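Side-chain contacts in hemolysin II regulatory protein (Bacillus cereus, PDB 2JJ7), which probably binds DNA as a TetR-family transcriptional regulator of the hemolysin II system and pairs with a second copy of itself: residues E10-A15 against S45-G50; E85-F90 against S174-A179; T92-N97 against P161-F166; E107-S112 against T150-T155. All coordinates share one frame; numbering follows the deposited sequence.

Contact 1: E10-A15 against S45-G50; sequences ENILKA and SYYFNG
The outer end of the F48 ring rests against two neighbouring residues of helix 5-23, I12 and L13. The ring and I12 slide past each other in opposite directions. I12 CG2 is 3.9 Å from F48 CE1, and F48 CD1 lies nearly as close. L13 comes to the other half of the ring. Its CG is 3.8 Å from F48 CZ, and its CD2 is 4.0 Å from F48 CE2. Both residues approach the ring obliquely.

I12 divides its branches between two aromatic residues. With CG2 anti to the backbone N and CG1 beside it (chi1 -64°), CG2 serves F48 while the longer branch runs to Y47. There I12 CD1 meets the edge of the Y47 ring, near its plane, 4.3 Å from Y47 CD2. The contact across the two segments is purely apolar.

Further side chains fill in around this layer. M9 touches both aromatic residues, L54 touches L13 and F48, and I33 and A37 lie against I12. F48 is the last residue of helix 41-48. The final turn is held by N49 N to S45 O at 2.8 Å. N49 then leaves the helix with a positive phi of 48°, and G50 is the N-cap of helix 51-62. The F48 carbonyl O also accepts a bond from N53 ND2, tying the two helices across the turn.

Helices 30-37 and 41-48 form the predicted helix-turn-helix. This packing of its second helix, the recognition helix in TetR relatives, on helix 5-23 is typical of the TetR DNA-binding domain.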
# COMPACT_ATOMS: atom_id res chain seq x y z
N GLU B 10 -19.38 23.41 -13.02
CA GLU B 10 -18.69 22.23 -13.53
C GLU B 10 -17.21 22.50 -13.79
O GLU B 10 -16.36 21.72 -13.36
CB GLU B 10 -19.36 21.72 -14.80
CG GLU B 10 -18.53 20.65 -15.48
CD GLU B 10 -19.38 19.58 -16.10
OE1 GLU B 10 -20.13 19.89 -17.04
OE2 GLU B 10 -19.29 18.42 -15.63
N ASN B 11 -16.91 23.60 -14.47
CA ASN B 11 -15.53 24.05 -14.63
C ASN B 11 -14.79 24.15 -13.29
O ASN B 11 -13.63 23.72 -13.19
CB ASN B 11 -15.47 25.37 -15.40
CG ASN B 11 -15.77 25.20 -16.87
OD1 ASN B 11 -15.87 24.08 -17.37
ND2 ASN B 11 -15.92 26.31 -17.58
N ILE B 12 -15.45 24.70 -12.27
CA ILE B 12 -14.84 24.86 -10.95
C ILE B 12 -14.58 23.51 -10.27
O ILE B 12 -13.57 23.33 -9.60
CB ILE B 12 -15.67 25.77 -10.02
CG1 ILE B 12 -15.73 27.21 -10.56
CG2 ILE B 12 -15.08 25.77 -8.57
CD1 ILE B 12 -16.89 28.04 -9.97
N LEU B 13 -15.50 22.56 -10.46
CA LEU B 13 -15.36 21.23 -9.89
C LEU B 13 -14.27 20.41 -10.58
O LEU B 13 -13.51 19.71 -9.91
CB LEU B 13 -16.69 20.48 -9.90
CG LEU B 13 -17.69 20.99 -8.84
CD1 LEU B 13 -19.04 20.29 -8.97
CD2 LEU B 13 -17.13 20.84 -7.43
N LYS B 14 -14.19 20.50 -11.91
CA LYS B 14 -13.08 19.91 -12.67
C LYS B 14 -11.75 20.44 -12.14
O LYS B 14 -10.82 19.67 -11.92
CB LYS B 14 -13.20 20.22 -14.18
CG LYS B 14 -14.19 19.36 -14.93
CD LYS B 14 -14.33 19.76 -16.39
CE LYS B 14 -15.50 19.01 -17.03
NZ LYS B 14 -15.44 18.95 -18.52
N ALA B 15 -11.69 21.75 -11.93
CA ALA B 15 -10.49 22.42 -11.42
C ALA B 15 -10.12 21.93 -10.02
O ALA B 15 -8.95 21.65 -9.75
CB ALA B 15 -10.67 23.94 -11.40
N SER B 45 -16.46 31.53 -4.79
CA SER B 45 -16.85 31.58 -3.39
C SER B 45 -18.37 31.82 -3.27
O SER B 45 -19.01 31.32 -2.36
CB SER B 45 -16.03 32.61 -2.61
OG SER B 45 -16.10 33.88 -3.22
N TYR B 46 -18.93 32.56 -4.22
CA TYR B 46 -20.39 32.68 -4.29
C TYR B 46 -21.06 31.30 -4.44
O TYR B 46 -21.96 30.96 -3.69
CB TYR B 46 -20.83 33.65 -5.40
CG TYR B 46 -22.33 33.74 -5.55
CD1 TYR B 46 -23.12 34.31 -4.55
CD2 TYR B 46 -22.96 33.21 -6.69
CE1 TYR B 46 -24.51 34.37 -4.68
CE2 TYR B 46 -24.35 33.27 -6.82
CZ TYR B 46 -25.11 33.85 -5.82
OH TYR B 46 -26.47 33.91 -5.95
N TYR B 47 -20.58 30.49 -5.39
CA TYR B 47 -21.18 29.18 -5.66
C TYR B 47 -20.90 28.09 -4.61
O TYR B 47 -21.76 27.24 -4.36
CB TYR B 47 -20.76 28.67 -7.05
CG TYR B 47 -21.46 29.36 -8.22
CD1 TYR B 47 -22.83 29.65 -8.17
CD2 TYR B 47 -20.76 29.70 -9.38
CE1 TYR B 47 -23.48 30.28 -9.24
CE2 TYR B 47 -21.40 30.33 -10.46
CZ TYR B 47 -22.76 30.61 -10.38
OH TYR B 47 -23.40 31.23 -11.43
N PHE B 48 -19.71 28.08 -4.03
CA PHE B 48 -19.32 27.00 -3.13
C PHE B 48 -19.00 27.40 -1.69
O PHE B 48 -18.98 26.54 -0.82
CB PHE B 48 -18.17 26.16 -3.74
CG PHE B 48 -18.58 25.41 -4.97
CD1 PHE B 48 -18.30 25.92 -6.24
CD2 PHE B 48 -19.28 24.20 -4.86
CE1 PHE B 48 -18.72 25.23 -7.40
CE2 PHE B 48 -19.69 23.51 -6.01
CZ PHE B 48 -19.41 24.02 -7.28
N ASN B 49 -18.78 28.70 -1.45
CA ASN B 49 -18.50 29.17 -0.09
C ASN B 49 -17.44 28.32 0.61
O ASN B 49 -17.75 27.66 1.62
CB ASN B 49 -19.78 29.20 0.76
CG ASN B 49 -20.61 30.47 0.55
OD1 ASN B 49 -21.71 30.42 -0.01
ND2 ASN B 49 -20.09 31.61 1.00
N GLY B 50 -16.23 28.28 0.06
CA GLY B 50 -15.08 27.72 0.76
C GLY B 50 -14.63 26.36 0.27
O GLY B 50 -15.39 25.62 -0.36

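Contact 2: E85-F90 against S174-A179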
# COMPACT_ATOMS: atom_id res chain seq x y z
N GLU B 85 -15.66 -8.65 -8.32
CA GLU B 85 -16.57 -7.56 -8.66
C GLU B 85 -16.17 -6.29 -7.93
O GLU B 85 -16.11 -5.21 -8.55
CB GLU B 85 -18.03 -7.91 -8.35
CG GLU B 85 -18.99 -6.84 -8.91
CD GLU B 85 -20.43 -7.29 -8.96
OE1 GLU B 85 -20.80 -8.28 -8.29
OE2 GLU B 85 -21.22 -6.65 -9.68
N TYR B 86 -15.92 -6.43 -6.64
CA TYR B 86 -15.46 -5.32 -5.83
C TYR B 86 -14.23 -4.66 -6.47
O TYR B 86 -14.21 -3.44 -6.70
CB TYR B 86 -15.14 -5.82 -4.42
CG TYR B 86 -14.40 -4.83 -3.54
CD1 TYR B 86 -13.01 -4.69 -3.61
CD2 TYR B 86 -15.09 -4.03 -2.63
CE1 TYR B 86 -12.34 -3.79 -2.81
CE2 TYR B 86 -14.42 -3.13 -1.83
CZ TYR B 86 -13.05 -3.01 -1.92
OH TYR B 86 -12.39 -2.11 -1.10
N LEU B 87 -13.22 -5.47 -6.76
CA LEU B 87 -11.96 -4.98 -7.31
C LEU B 87 -12.12 -4.38 -8.71
O LEU B 87 -11.42 -3.43 -9.05
CB LEU B 87 -10.91 -6.11 -7.36
CG LEU B 87 -10.37 -6.64 -6.03
CD1 LEU B 87 -9.40 -7.80 -6.27
CD2 LEU B 87 -9.71 -5.55 -5.21
N THR B 88 -13.00 -4.97 -9.51
CA THR B 88 -13.26 -4.50 -10.87
C THR B 88 -13.91 -3.10 -10.82
O THR B 88 -13.44 -2.16 -11.48
CB THR B 88 -14.11 -5.51 -11.67
OG1 THR B 88 -13.45 -6.77 -11.68
CG2 THR B 88 -14.35 -5.06 -13.14
N VAL B 89 -14.95 -2.95 -10.00
CA VAL B 89 -15.64 -1.67 -9.84
C VAL B 89 -14.66 -0.58 -9.36
O VAL B 89 -14.62 0.52 -9.91
CB VAL B 89 -16.83 -1.76 -8.86
CG1 VAL B 89 -17.40 -0.37 -8.55
CG2 VAL B 89 -17.93 -2.68 -9.41
N PHE B 90 -13.86 -0.88 -8.33
CA PHE B 90 -12.98 0.14 -7.78
C PHE B 90 -11.78 0.49 -8.65
O PHE B 90 -11.49 1.66 -8.84
CB PHE B 90 -12.60 -0.16 -6.33
CG PHE B 90 -13.68 0.21 -5.36
CD1 PHE B 90 -14.41 -0.77 -4.68
CD2 PHE B 90 -14.01 1.55 -5.17
CE1 PHE B 90 -15.44 -0.41 -3.80
CE2 PHE B 90 -15.05 1.93 -4.29
CZ PHE B 90 -15.76 0.95 -3.60
N SER B 174 -6.99 -9.76 -11.15
CA SER B 174 -6.54 -11.17 -11.18
C SER B 174 -5.36 -11.46 -10.27
O SER B 174 -5.35 -12.47 -9.57
CB SER B 174 -6.17 -11.59 -12.60
OG SER B 174 -7.35 -11.79 -13.35
N ARG B 175 -4.36 -10.58 -10.30
CA ARG B 175 -3.14 -10.78 -9.51
C ARG B 175 -3.40 -10.62 -8.01
O ARG B 175 -2.79 -11.31 -7.19
CB ARG B 175 -2.03 -9.85 -9.98
CG ARG B 175 -1.51 -10.14 -11.38
CD ARG B 175 -0.13 -9.52 -11.61
NE ARG B 175 0.94 -10.34 -11.03
CZ ARG B 175 1.88 -10.97 -11.73
NH1 ARG B 175 2.79 -11.71 -11.10
NH2 ARG B 175 1.92 -10.87 -13.06
N ILE B 176 -4.29 -9.70 -7.65
CA ILE B 176 -4.67 -9.54 -6.25
C ILE B 176 -5.33 -10.83 -5.72
O ILE B 176 -4.97 -11.33 -4.66
CB ILE B 176 -5.55 -8.30 -6.02
CG1 ILE B 176 -4.71 -7.02 -6.14
CG2 ILE B 176 -6.23 -8.37 -4.64
CD1 ILE B 176 -5.53 -5.71 -6.15
N ILE B 177 -6.28 -11.36 -6.48
CA ILE B 177 -7.00 -12.56 -6.11
C ILE B 177 -6.04 -13.76 -6.04
O ILE B 177 -6.09 -14.54 -5.09
CB ILE B 177 -8.16 -12.82 -7.11
CG1 ILE B 177 -9.19 -11.68 -7.04
CG2 ILE B 177 -8.79 -14.23 -6.87
CD1 ILE B 177 -10.30 -11.75 -8.08
N SER B 178 -5.16 -13.89 -7.03
CA SER B 178 -4.16 -14.97 -7.05
C SER B 178 -3.30 -14.99 -5.80
O SER B 178 -3.05 -16.05 -5.24
CB SER B 178 -3.24 -14.83 -8.24
OG SER B 178 -3.90 -15.26 -9.39
N ALA B 179 -2.84 -13.81 -5.38
CA ALA B 179 -2.00 -13.68 -4.20
C ALA B 179 -2.73 -14.16 -2.96
O ALA B 179 -2.10 -14.66 -2.03
CB ALA B 179 -1.53 -12.24 -4.03
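L87 meets I176 and I177 through a single methyl. Its CB points toward helix 169-181. CG stands beside the backbone N and anti to the carbonyl carbon (chi1 -68°), and the chain then runs on extended to CD1. That methyl is the touching atom. It lies 3.6 Å from I176 CG2 and 3.9 Å from I176 CB, where the two side chains cross obliquely. It also reaches I177 CG1 at 4.0 Å. The other methyl, L87 CD2, lies at the edge of the Y86 ring, in its plane, and also packs on I154 of helix 147-158.

The Y86 ring is held from more than one side. F90 CD1 stands 3.7 Å above the plane of the Y86 ring, over its centre, and Y86 OH bonds to the F126 carbonyl O. Within the partner helix, S178 OG donates to S174 O at 3.1 Å. It comes from above the carbonyl plane, on the face opposite the one used by S178 N, so this carbonyl takes two bonds.

The contact lies buried between helices 79-96 and 169-181. R84 NH1, one turn before T88, bonds to S174 OG and adds a polar tie between them. Helix 147-158 closes in on I176 through I154, I157 and V158. On another side of helix 169-181, R175 and A179 pack on F163 and P161 of the second subunit.

Contact 3: T92-N97 against P161-F166; sequences THIKEN and PKFKKF
In the C-terminal domain of this TetR fold, I94 and K95 near the end of helix 79-96 meet F163 and K164 in the short helical turn 163-166. I94 and F163 cross at about a right angle. The touching atom is I94 CG2, 3.8 Å from F163 CE2, and its approach to the ring is oblique. The same methyl comes within 4.4 Å of P161 CA, where the backbones run closest.

K95 and K164 lie outside this apolar patch. Their aliphatic parts touch, with K95 CG 3.8 Å from K164 CD. K164 has its CG in the crowded position between the backbone N and the carbonyl carbon (chi1 67°). Beyond CG the chain is extended, which carries its NZ to K95 O at 3.1 Å. This bond is weak.

The segment 161-166 also meets the second subunit. K162 NZ is gripped by the carbonyl oxygens of H143, A179 and D182 of the second subunit. F166 makes a cation-pi contact with R175 of that subunit.

H93 and N97 face the DNA-binding domain instead. H93 NE2 bonds to Y62 O, and N97 OD1 takes a bond from K17 NZ. N97 ND2 donates to H93 O at 3.0 Å, in the carbonyl plane and on a lone pair. The same N97 ND2 stands 3.4 Å above the plane of the H93 ring, over its centre.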
# COMPACT_ATOMS: atom_id res chain seq x y z
N THR B 92 -11.66 0.26 -11.85
CA THR B 92 -12.27 1.01 -12.96
C THR B 92 -12.60 2.44 -12.57
O THR B 92 -12.32 3.37 -13.33
CB THR B 92 -13.53 0.31 -13.52
OG1 THR B 92 -13.14 -0.95 -14.10
CG2 THR B 92 -14.28 1.19 -14.57
N HIS B 93 -13.17 2.63 -11.37
CA HIS B 93 -13.47 3.98 -10.91
C HIS B 93 -12.21 4.86 -10.79
O HIS B 93 -12.23 6.04 -11.17
CB HIS B 93 -14.21 3.99 -9.57
CG HIS B 93 -14.86 5.31 -9.28
ND1 HIS B 93 -16.07 5.67 -9.83
CD2 HIS B 93 -14.43 6.39 -8.59
CE1 HIS B 93 -16.37 6.90 -9.46
NE2 HIS B 93 -15.39 7.36 -8.71
N ILE B 94 -11.15 4.28 -10.23
CA ILE B 94 -9.89 4.99 -10.01
C ILE B 94 -9.18 5.30 -11.33
O ILE B 94 -8.57 6.36 -11.49
CB ILE B 94 -8.97 4.22 -9.01
CG1 ILE B 94 -9.59 4.19 -7.60
CG2 ILE B 94 -7.54 4.80 -8.97
CD1 ILE B 94 -10.42 5.43 -7.22
N LYS B 95 -9.29 4.38 -12.29
CA LYS B 95 -8.78 4.59 -13.63
C LYS B 95 -9.41 5.85 -14.21
O LYS B 95 -8.72 6.67 -14.79
CB LYS B 95 -9.11 3.40 -14.52
CG LYS B 95 -8.00 3.03 -15.50
CD LYS B 95 -8.47 2.07 -16.59
CE LYS B 95 -9.31 0.92 -16.03
NZ LYS B 95 -9.51 -0.19 -17.02
N GLU B 96 -10.72 5.99 -14.04
CA GLU B 96 -11.49 7.10 -14.59
C GLU B 96 -11.32 8.36 -13.73
O GLU B 96 -11.42 9.49 -14.23
CB GLU B 96 -12.98 6.73 -14.69
CG GLU B 96 -13.30 5.57 -15.65
CD GLU B 96 -14.74 5.03 -15.52
OE1 GLU B 96 -15.38 5.23 -14.46
OE2 GLU B 96 -15.23 4.38 -16.48
N ASN B 97 -11.07 8.16 -12.44
CA ASN B 97 -10.97 9.26 -11.49
C ASN B 97 -9.76 9.18 -10.59
O ASN B 97 -9.91 8.96 -9.38
CB ASN B 97 -12.23 9.29 -10.63
CG ASN B 97 -13.48 9.43 -11.45
OD1 ASN B 97 -13.88 10.54 -11.79
ND2 ASN B 97 -14.11 8.31 -11.77
N PRO B 161 -3.15 6.30 -8.03
CA PRO B 161 -3.70 6.91 -9.24
C PRO B 161 -2.95 6.55 -10.52
O PRO B 161 -3.50 6.70 -11.61
CB PRO B 161 -3.57 8.42 -8.97
CG PRO B 161 -2.48 8.53 -7.99
CD PRO B 161 -2.61 7.32 -7.11
N LYS B 162 -1.71 6.09 -10.38
CA LYS B 162 -0.87 5.79 -11.53
C LYS B 162 -0.71 4.29 -11.73
O LYS B 162 0.15 3.87 -12.49
CB LYS B 162 0.52 6.42 -11.37
CG LYS B 162 0.61 7.91 -11.67
CD LYS B 162 2.08 8.37 -11.59
CE LYS B 162 2.39 9.47 -12.59
NZ LYS B 162 3.85 9.61 -12.84
N PHE B 163 -1.52 3.48 -11.05
CA PHE B 163 -1.38 2.01 -11.13
C PHE B 163 -1.44 1.48 -12.57
O PHE B 163 -0.77 0.49 -12.87
CB PHE B 163 -2.35 1.24 -10.18
CG PHE B 163 -3.77 1.08 -10.70
CD1 PHE B 163 -4.04 0.29 -11.83
CD2 PHE B 163 -4.84 1.69 -10.03
CE1 PHE B 163 -5.35 0.14 -12.30
CE2 PHE B 163 -6.17 1.54 -10.49
CZ PHE B 163 -6.42 0.77 -11.63
N LYS B 164 -2.20 2.15 -13.44
CA LYS B 164 -2.40 1.69 -14.81
C LYS B 164 -1.12 1.81 -15.63
O LYS B 164 -0.98 1.17 -16.68
CB LYS B 164 -3.55 2.43 -15.49
CG LYS B 164 -3.31 3.92 -15.73
CD LYS B 164 -4.61 4.64 -16.05
CE LYS B 164 -4.47 6.14 -15.85
NZ LYS B 164 -5.80 6.81 -15.75
N LYS B 165 -0.18 2.63 -15.15
CA LYS B 165 1.13 2.76 -15.78
C LYS B 165 2.05 1.62 -15.35
O LYS B 165 3.04 1.33 -16.03
CB LYS B 165 1.75 4.13 -15.49
CG LYS B 165 1.07 5.26 -16.27
CD LYS B 165 1.61 6.63 -15.86
CE LYS B 165 1.10 7.73 -16.80
NZ LYS B 165 1.66 9.08 -16.48
N PHE B 166 1.73 0.97 -14.24
CA PHE B 166 2.46 -0.20 -13.79
C PHE B 166 1.81 -1.51 -14.25
O PHE B 166 2.50 -2.48 -14.54
CB PHE B 166 2.63 -0.17 -12.26
CG PHE B 166 3.27 -1.42 -11.69
CD1 PHE B 166 4.64 -1.65 -11.85
CD2 PHE B 166 2.51 -2.36 -10.99
CE1 PHE B 166 5.24 -2.81 -11.33
CE2 PHE B 166 3.09 -3.52 -10.47
CZ PHE B 166 4.47 -3.75 -10.64

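Contact 4: E107-S112 against T150-T155; sequences EIIKES and TIHWIT
T155, I108 and I109 make most of this helix-to-helix contact in the TetR C-terminal domain, where the end of helix 98-109 meets helix 147-158. I108 and T155 reach toward each other tip to tip, with I108 CD1 3.9 Å from T155 CG2. T155 has OG1 beside the backbone N (chi1 -61°), which places CG2 anti to that N and against I108. Its hydroxyl turns back to its own helix, and T155 OG1 donates to I151 O at 2.8 Å. The donor stands well above the carbonyl plane, 46° out of it, and T155 N bonds to the same oxygen. F126 covers both I108 and T155.

I109 crosses H152 obliquely. I109 CG2 is 4.0 Å from H152 CE1, at the edge of the ring and near its plane. H152 also meets H152 of the second subunit, ring planes about 85° apart, so the contact borders the dimer interface.

Past I109 the chain leaves the helix and is tied back by E107. E107 OE2 pairs with R114 NE and also bonds to Y55 OH. S112 OG, which caps R114 N, donates to E107 OE1 at 2.7 Å on its syn lone pair.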
# COMPACT_ATOMS: atom_id res chain seq x y z
N GLU B 107 -7.66 10.04 3.21
CA GLU B 107 -8.73 10.06 4.22
C GLU B 107 -8.84 8.72 4.94
O GLU B 107 -9.24 8.67 6.11
CB GLU B 107 -10.09 10.40 3.59
CG GLU B 107 -10.16 11.78 2.91
CD GLU B 107 -10.36 12.95 3.89
OE1 GLU B 107 -10.50 12.71 5.11
OE2 GLU B 107 -10.38 14.12 3.43
N ILE B 108 -8.51 7.64 4.23
CA ILE B 108 -8.52 6.31 4.84
C ILE B 108 -7.37 6.16 5.82
O ILE B 108 -7.56 5.63 6.90
CB ILE B 108 -8.45 5.17 3.79
CG1 ILE B 108 -9.71 5.16 2.92
CG2 ILE B 108 -8.25 3.79 4.47
CD1 ILE B 108 -9.62 4.22 1.72
N ILE B 109 -6.18 6.62 5.45
CA ILE B 109 -5.02 6.34 6.30
C ILE B 109 -4.93 7.33 7.44
O ILE B 109 -4.36 7.02 8.48
CB ILE B 109 -3.67 6.30 5.53
CG1 ILE B 109 -3.46 7.59 4.72
CG2 ILE B 109 -3.59 5.04 4.67
CD1 ILE B 109 -2.00 7.97 4.50
N LYS B 110 -5.48 8.53 7.23
CA LYS B 110 -5.47 9.56 8.27
C LYS B 110 -6.85 10.19 8.43
O LYS B 110 -7.22 11.12 7.71
CB LYS B 110 -4.38 10.62 8.01
CG LYS B 110 -4.22 11.60 9.19
CD LYS B 110 -3.04 12.54 8.98
CE LYS B 110 -2.98 13.60 10.06
NZ LYS B 110 -1.67 14.32 10.06
N GLU B 111 -7.60 9.66 9.38
CA GLU B 111 -8.96 10.10 9.64
C GLU B 111 -9.03 11.60 9.91
O GLU B 111 -8.37 12.12 10.81
CB GLU B 111 -9.54 9.32 10.82
CG GLU B 111 -11.03 9.54 11.03
CD GLU B 111 -11.62 8.70 12.15
OE1 GLU B 111 -10.91 7.84 12.72
OE2 GLU B 111 -12.80 8.91 12.47
N SER B 112 -9.84 12.30 9.12
CA SER B 112 -10.06 13.73 9.36
C SER B 112 -11.51 13.97 9.77
O SER B 112 -12.34 13.07 9.73
CB SER B 112 -9.73 14.54 8.11
OG SER B 112 -10.77 14.44 7.15
N THR B 150 -3.65 -7.03 4.98
CA THR B 150 -4.18 -7.33 3.65
C THR B 150 -5.09 -6.21 3.14
O THR B 150 -5.01 -5.81 1.98
CB THR B 150 -4.93 -8.68 3.66
OG1 THR B 150 -4.05 -9.70 4.17
CG2 THR B 150 -5.38 -9.05 2.24
N ILE B 151 -5.96 -5.70 4.01
CA ILE B 151 -6.74 -4.50 3.72
C ILE B 151 -5.80 -3.35 3.34
O ILE B 151 -5.98 -2.75 2.30
CB ILE B 151 -7.68 -4.12 4.90
CG1 ILE B 151 -8.80 -5.18 5.03
CG2 ILE B 151 -8.25 -2.69 4.74
CD1 ILE B 151 -9.63 -5.08 6.28
N HIS B 152 -4.80 -3.06 4.16
CA HIS B 152 -3.91 -1.95 3.81
C HIS B 152 -3.16 -2.20 2.48
O HIS B 152 -3.00 -1.28 1.67
CB HIS B 152 -2.92 -1.57 4.93
CG HIS B 152 -2.02 -0.44 4.54
ND1 HIS B 152 -2.44 0.87 4.53
CD2 HIS B 152 -0.76 -0.43 4.03
CE1 HIS B 152 -1.47 1.65 4.09
NE2 HIS B 152 -0.44 0.88 3.78
N TRP B 153 -2.69 -3.42 2.27
CA TRP B 153 -2.04 -3.79 1.00
C TRP B 153 -2.93 -3.47 -0.22
O TRP B 153 -2.50 -2.76 -1.13
CB TRP B 153 -1.60 -5.26 1.03
CG TRP B 153 -1.12 -5.81 -0.30
CD1 TRP B 153 -0.01 -5.43 -0.99
CD2 TRP B 153 -1.74 -6.85 -1.08
NE1 TRP B 153 0.12 -6.17 -2.15
CE2 TRP B 153 -0.94 -7.04 -2.24
CE3 TRP B 153 -2.88 -7.64 -0.91
CZ2 TRP B 153 -1.26 -7.97 -3.23
CZ3 TRP B 153 -3.20 -8.58 -1.90
CH2 TRP B 153 -2.39 -8.74 -3.05
N ILE B 154 -4.17 -3.95 -0.22
CA ILE B 154 -5.08 -3.75 -1.34
C ILE B 154 -5.47 -2.26 -1.51
O ILE B 154 -5.52 -1.71 -2.64
CB ILE B 154 -6.36 -4.65 -1.20
CG1 ILE B 154 -6.00 -6.13 -1.35
CG2 ILE B 154 -7.46 -4.23 -2.20
CD1 ILE B 154 -7.18 -7.12 -1.11
N THR B 155 -5.72 -1.59 -0.39
CA THR B 155 -6.04 -0.17 -0.40
C THR B 155 -4.92 0.63 -1.09
O THR B 155 -5.18 1.53 -1.91
CB THR B 155 -6.28 0.31 1.07
OG1 THR B 155 -7.40 -0.42 1.61
CG2 THR B 155 -6.57 1.82 1.15

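Overall arrangement
Contact 1 stands alone in the DNA-binding part of the chain. Its centre is 35 Å from that of contact 2, on the opposite side of the chain's centre, and its nearest atoms are about 9 Å from contact 3. Contacts 2, 3 and 4 share the C-terminal domain, and all three touch the second subunit. Contacts 2 and 3 use successive parts of helix 79-96, its middle and its C-terminal end, with centres 14 Å apart. Contact 4 is nested in the loop closed by contact 3, which is itself nested in that closed by contact 2. Contacts 2 and 4 touch directly: A179 CB is 3.7 Å from W153 CH2, and L87 CD2 is 4.0 Å from I154 CG2.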